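Local atomic coordinates of DNA damage response protein Rtt109, putative (Neosartorya fumigata, PDB entry 5ZB9), a protein that probably transfers an acetyl group from acetyl-CoA to lysine side chains of histone H3. Residues 237-249 / 320-334. Sequence-based numbering, arbitrary orientation.
Sequences NSYPLHQLCDNPN and WLVINPPGLVNSVQM
Q243 reaches from the short helix 241-244 to the end of strand 320-324, where its OE1 accepts a hydrogen bond from N324 ND2 at 2.9 Å. The bond lies in the planes of both amides, which are tilted by only 23°. N324 is held by R133, which donates to its OD1, and by E183, which takes the other proton of ND2. Beyond CG the Q243 chain is extended, carrying the amide over V322 CG1; its NE2 donates to water 1 (3.3 Å), which also lies within hydrogen-bonding distance of V322 O. A backbone bond joins the helix to the end of 320-334: M334 N donates to H242 O, 3.2 Å away and nearly straight (169°). The M334 side chain folds back at chi2 and chi3, bringing CE to 3.2 Å from Q243 O. D246 OD1 forms a salt bridge with R338. The edge of Y239 meets one face of the six-membered ring of W320, centroids 4.8 Å apart, while Y239 OH bonds to L255 O and W320 NE1 to acetylated lysine 264. P240 sets CD against W320 CE3 and CG against V322 CG2. This T-shaped aromatic pair and the buried amide link pack a short helix across the mixed sheet of the acetyltransferase fold, over strands 133-140, 317-324 and 202-208.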
loop_
_atom_site.group_PDB
_atom_site.type_symbol
_atom_site.label_atom_id
_atom_site.label_comp_id
_atom_site.label_asym_id
_atom_site.label_seq_id
_atom_site.Cartn_x
_atom_site.Cartn_y
_atom_site.Cartn_z
ATOM N N ASN A 237 -12.141 -13.729 0.843
ATOM C CA ASN A 237 -11.966 -13.462 2.262
ATOM C C ASN A 237 -10.948 -14.419 2.872
ATOM O O ASN A 237 -11.308 -15.325 3.611
ATOM C CB ASN A 237 -13.313 -13.564 2.993
ATOM C CG ASN A 237 -13.196 -13.334 4.498
ATOM O OD1 ASN A 237 -13.973 -13.885 5.277
ATOM N ND2 ASN A 237 -12.219 -12.529 4.912
ATOM N N SER A 238 -9.674 -14.219 2.561
ATOM C CA SER A 238 -8.622 -15.020 3.179
ATOM C C SER A 238 -7.249 -14.379 3.020
ATOM O O SER A 238 -7.110 -13.324 2.408
ATOM C CB SER A 238 -8.611 -16.436 2.590
ATOM O OG SER A 238 -8.576 -16.395 1.176
ATOM N N TYR A 239 -6.239 -15.027 3.589
ATOM C CA TYR A 239 -4.860 -14.587 3.477
ATOM C C TYR A 239 -4.106 -15.492 2.501
ATOM O O TYR A 239 -4.060 -16.705 2.687
ATOM C CB TYR A 239 -4.201 -14.598 4.854
ATOM C CG TYR A 239 -2.723 -14.268 4.853
ATOM C CD1 TYR A 239 -2.273 -13.011 4.479
ATOM C CD2 TYR A 239 -1.784 -15.205 5.260
ATOM C CE1 TYR A 239 -0.929 -12.707 4.493
ATOM C CE2 TYR A 239 -0.438 -14.907 5.278
ATOM C CZ TYR A 239 -0.016 -13.660 4.895
ATOM O OH TYR A 239 1.324 -13.360 4.904
ATOM N N PRO A 240 -3.515 -14.899 1.453
ATOM C CA PRO A 240 -2.890 -15.655 0.359
ATOM C C PRO A 240 -1.551 -16.263 0.763
ATOM O O PRO A 240 -0.538 -15.976 0.124
ATOM C CB PRO A 240 -2.700 -14.592 -0.724
ATOM C CG PRO A 240 -2.438 -13.338 0.069
ATOM C CD PRO A 240 -3.346 -13.445 1.278
ATOM N N LEU A 241 -1.569 -17.091 1.805
ATOM C CA LEU A 241 -0.367 -17.667 2.411
ATOM C C LEU A 241 0.599 -18.343 1.434
ATOM O O LEU A 241 1.799 -18.080 1.459
ATOM C CB LEU A 241 -0.775 -18.676 3.480
ATOM C CG LEU A 241 0.354 -19.509 4.081
ATOM C CD1 LEU A 241 1.354 -18.630 4.835
ATOM C CD2 LEU A 241 -0.235 -20.566 4.980
ATOM N N HIS A 242 0.078 -19.207 0.573
ATOM C CA HIS A 242 0.933 -19.997 -0.302
ATOM C C HIS A 242 1.568 -19.192 -1.424
ATOM O O HIS A 242 2.554 -19.628 -2.010
ATOM C CB HIS A 242 0.142 -21.178 -0.863
ATOM C CG HIS A 242 -0.246 -22.165 0.193
ATOM N ND1 HIS A 242 -1.457 -22.115 0.851
ATOM C CD2 HIS A 242 0.447 -23.182 0.756
ATOM C CE1 HIS A 242 -1.505 -23.081 1.752
ATOM N NE2 HIS A 242 -0.362 -23.741 1.718
ATOM N N GLN A 243 1.032 -18.007 -1.707
ATOM C CA GLN A 243 1.634 -17.147 -2.726
ATOM C C GLN A 243 2.714 -16.243 -2.137
ATOM O O GLN A 243 3.607 -15.784 -2.843
ATOM C CB GLN A 243 0.570 -16.302 -3.417
ATOM C CG GLN A 243 -0.494 -17.106 -4.141
ATOM C CD GLN A 243 -1.308 -16.248 -5.092
ATOM O OE1 GLN A 243 -0.815 -15.830 -6.144
ATOM N NE2 GLN A 243 -2.558 -15.974 -4.725
ATOM N N LEU A 244 2.632 -16.005 -0.835
ATOM C CA LEU A 244 3.552 -15.106 -0.151
ATOM C C LEU A 244 4.681 -15.839 0.566
ATOM O O LEU A 244 5.765 -15.289 0.741
ATOM C CB LEU A 244 2.785 -14.258 0.859
ATOM C CG LEU A 244 2.329 -12.866 0.442
ATOM C CD1 LEU A 244 1.780 -12.863 -0.977
ATOM C CD2 LEU A 244 1.293 -12.360 1.439
ATOM N N CYS A 245 4.417 -17.070 0.996
ATOM C CA CYS A 245 5.379 -17.831 1.795
ATOM C C CYS A 245 5.769 -19.163 1.170
ATOM O O CYS A 245 4.915 -19.946 0.762
ATOM C CB CYS A 245 4.812 -18.079 3.185
ATOM S SG CYS A 245 4.405 -16.564 4.047
ATOM N N ASP A 246 7.071 -19.418 1.114
ATOM C CA ASP A 246 7.599 -20.643 0.524
ATOM C C ASP A 246 7.373 -21.854 1.423
ATOM O O ASP A 246 7.207 -22.973 0.941
ATOM C CB ASP A 246 9.089 -20.489 0.233
ATOM C CG ASP A 246 9.891 -20.153 1.480
ATOM O OD1 ASP A 246 9.934 -18.958 1.862
ATOM O OD2 ASP A 246 10.477 -21.086 2.079
ATOM N N ASN A 247 7.370 -21.621 2.731
ATOM C CA ASN A 247 7.171 -22.687 3.698
ATOM C C ASN A 247 5.997 -22.389 4.614
ATOM O O ASN A 247 6.160 -21.779 5.667
ATOM C CB ASN A 247 8.442 -22.902 4.521
ATOM C CG ASN A 247 8.302 -24.024 5.540
ATOM O OD1 ASN A 247 7.336 -24.795 5.520
ATOM N ND2 ASN A 247 9.275 -24.118 6.440
ATOM N N PRO A 248 4.804 -22.839 4.216
ATOM C CA PRO A 248 3.557 -22.646 4.968
ATOM C C PRO A 248 3.544 -23.411 6.288
ATOM O O PRO A 248 2.584 -23.298 7.062
ATOM C CB PRO A 248 2.486 -23.195 4.020
ATOM C CG PRO A 248 3.134 -23.198 2.675
ATOM C CD PRO A 248 4.567 -23.490 2.920
ATOM N N ASN A 249 4.596 -24.188 6.535
ATOM C CA ASN A 249 4.690 -24.976 7.758
ATOM C C ASN A 249 5.675 -24.377 8.750
ATOM O O ASN A 249 5.820 -24.877 9.864
ATOM C CB ASN A 249 5.080 -26.420 7.438
ATOM C CG ASN A 249 3.894 -27.262 6.998
ATOM O OD1 ASN A 249 2.871 -26.735 6.559
ATOM N ND2 ASN A 249 4.026 -28.579 7.118
ATOM N N TRP A 320 -4.597 -7.524 0.429
ATOM C CA TRP A 320 -3.492 -7.938 -0.422
ATOM C C TRP A 320 -4.010 -8.148 -1.832
ATOM O O TRP A 320 -4.888 -8.979 -2.063
ATOM C CB TRP A 320 -2.826 -9.223 0.095
ATOM C CG TRP A 320 -2.473 -9.160 1.542
ATOM C CD1 TRP A 320 -1.320 -8.667 2.088
ATOM C CD2 TRP A 320 -3.286 -9.585 2.641
ATOM N NE1 TRP A 320 -1.365 -8.767 3.454
ATOM C CE2 TRP A 320 -2.560 -9.326 3.821
ATOM C CE3 TRP A 320 -4.556 -10.161 2.740
ATOM C CZ2 TRP A 320 -3.064 -9.619 5.089
ATOM C CZ3 TRP A 320 -5.056 -10.459 4.002
ATOM C CH2 TRP A 320 -4.309 -10.187 5.159
ATOM N N LEU A 321 -3.489 -7.368 -2.769
ATOM C CA LEU A 321 -3.749 -7.615 -4.171
ATOM C C LEU A 321 -2.555 -8.369 -4.728
ATOM O O LEU A 321 -1.446 -7.830 -4.779
ATOM C CB LEU A 321 -3.977 -6.308 -4.929
ATOM C CG LEU A 321 -4.017 -6.452 -6.452
ATOM C CD1 LEU A 321 -5.224 -7.287 -6.891
ATOM C CD2 LEU A 321 -4.018 -5.084 -7.108
ATOM N N VAL A 322 -2.762 -9.623 -5.112
ATOM C CA VAL A 322 -1.643 -10.435 -5.588
ATOM C C VAL A 322 -1.701 -10.621 -7.102
ATOM O O VAL A 322 -2.661 -11.197 -7.644
ATOM C CB VAL A 322 -1.599 -11.818 -4.903
ATOM C CG1 VAL A 322 -0.409 -12.625 -5.402
ATOM C CG2 VAL A 322 -1.539 -11.658 -3.389
ATOM N N ILE A 323 -0.664 -10.122 -7.771
ATOM C CA ILE A 323 -0.579 -10.134 -9.226
ATOM C C ILE A 323 0.437 -11.163 -9.721
ATOM O O ILE A 323 1.617 -11.108 -9.373
ATOM C CB ILE A 323 -0.199 -8.741 -9.770
ATOM C CG1 ILE A 323 -1.304 -7.730 -9.448
ATOM C CG2 ILE A 323 0.081 -8.800 -11.274
ATOM C CD1 ILE A 323 -0.920 -6.286 -9.690
ATOM N N ASN A 324 -0.025 -12.105 -10.536
ATOM C CA ASN A 324 0.870 -13.111 -11.098
ATOM C C ASN A 324 1.120 -12.823 -12.564
ATOM O O ASN A 324 0.218 -12.950 -13.391
ATOM C CB ASN A 324 0.300 -14.517 -10.905
ATOM C CG ASN A 324 0.190 -14.898 -9.441
ATOM O OD1 ASN A 324 1.198 -15.094 -8.770
ATOM N ND2 ASN A 324 -1.037 -14.991 -8.934
ATOM N N PRO A 325 2.357 -12.419 -12.889
ATOM C CA PRO A 325 2.755 -12.015 -14.237
ATOM C C PRO A 325 2.793 -13.217 -15.187
ATOM O O PRO A 325 2.743 -14.356 -14.712
ATOM C CB PRO A 325 4.147 -11.425 -14.012
ATOM C CG PRO A 325 4.692 -12.249 -12.907
ATOM C CD PRO A 325 3.515 -12.466 -11.979
ATOM N N PRO A 326 2.865 -12.972 -16.509
ATOM C CA PRO A 326 2.886 -14.096 -17.450
ATOM C C PRO A 326 4.025 -15.070 -17.159
ATOM O O PRO A 326 5.165 -14.652 -16.952
ATOM C CB PRO A 326 3.073 -13.413 -18.808
ATOM C CG PRO A 326 2.517 -12.039 -18.618
ATOM C CD PRO A 326 2.875 -11.671 -17.208
ATOM N N GLY A 327 3.707 -16.359 -17.130
ATOM C CA GLY A 327 4.689 -17.375 -16.802
ATOM C C GLY A 327 4.564 -17.761 -15.346
ATOM O O GLY A 327 5.442 -18.404 -14.774
ATOM N N LEU A 328 3.452 -17.357 -14.746
ATOM C CA LEU A 328 3.205 -17.592 -13.331
ATOM C C LEU A 328 1.700 -17.657 -13.094
ATOM O O LEU A 328 0.957 -16.772 -13.529
ATOM C CB LEU A 328 3.849 -16.487 -12.483
ATOM C CG LEU A 328 4.464 -16.846 -11.125
ATOM C CD1 LEU A 328 5.590 -17.864 -11.279
ATOM C CD2 LEU A 328 4.969 -15.589 -10.416
ATOM N N VAL A 329 1.250 -18.723 -12.437
ATOM C CA VAL A 329 -0.148 -18.855 -12.042
ATOM C C VAL A 329 -0.218 -18.833 -10.521
ATOM O O VAL A 329 0.814 -18.940 -9.853
ATOM C CB VAL A 329 -0.788 -20.149 -12.580
ATOM C CG1 VAL A 329 -0.869 -20.110 -14.095
ATOM C CG2 VAL A 329 -0.004 -21.364 -12.108
ATOM N N ASN A 330 -1.423 -18.700 -9.971
ATOM C CA ASN A 330 -1.574 -18.598 -8.521
ATOM C C ASN A 330 -1.393 -19.936 -7.787
ATOM O O ASN A 330 -1.476 -19.987 -6.560
ATOM C CB ASN A 330 -2.936 -17.987 -8.166
ATOM C CG ASN A 330 -4.096 -18.906 -8.488
ATOM O OD1 ASN A 330 -4.024 -19.728 -9.401
ATOM N ND2 ASN A 330 -5.181 -18.761 -7.741
ATOM N N SER A 331 -1.129 -21.007 -8.534
ATOM C CA SER A 331 -0.884 -22.322 -7.938
ATOM C C SER A 331 0.611 -22.555 -7.685
ATOM O O SER A 331 0.990 -23.425 -6.895
ATOM C CB SER A 331 -1.448 -23.435 -8.832
ATOM O OG SER A 331 -0.605 -23.689 -9.945
ATOM N N VAL A 332 1.452 -21.780 -8.365
ATOM C CA VAL A 332 2.893 -21.832 -8.151
ATOM C C VAL A 332 3.246 -21.210 -6.804
ATOM O O VAL A 332 3.117 -20.001 -6.620
ATOM C CB VAL A 332 3.671 -21.100 -9.269
ATOM C CG1 VAL A 332 5.168 -21.151 -8.999
ATOM C CG2 VAL A 332 3.348 -21.701 -10.629
ATOM N N GLN A 333 3.689 -22.041 -5.864
ATOM C CA GLN A 333 4.034 -21.571 -4.524
ATOM C C GLN A 333 5.239 -20.631 -4.562
ATOM O O GLN A 333 6.127 -20.779 -5.404
ATOM C CB GLN A 333 4.309 -22.759 -3.589
ATOM C CG GLN A 333 4.629 -22.357 -2.150
ATOM C CD GLN A 333 4.389 -23.476 -1.150
ATOM O OE1 GLN A 333 3.340 -23.529 -0.501
ATOM N NE2 GLN A 333 5.368 -24.369 -1.012
ATOM N N MET A 334 5.242 -19.650 -3.660
ATOM C CA MET A 334 6.371 -18.743 -3.473
ATOM C C MET A 334 7.659 -19.532 -3.217
ATOM O O MET A 334 7.624 -20.601 -2.604
ATOM C CB MET A 334 6.080 -17.778 -2.314
ATOM C CG MET A 334 7.228 -16.841 -1.918
ATOM S SD MET A 334 7.868 -15.792 -3.247
ATOM C CE MET A 334 6.493 -14.691 -3.571
HETATM O O HOH W 1 -3.591 -13.937 -7.063
#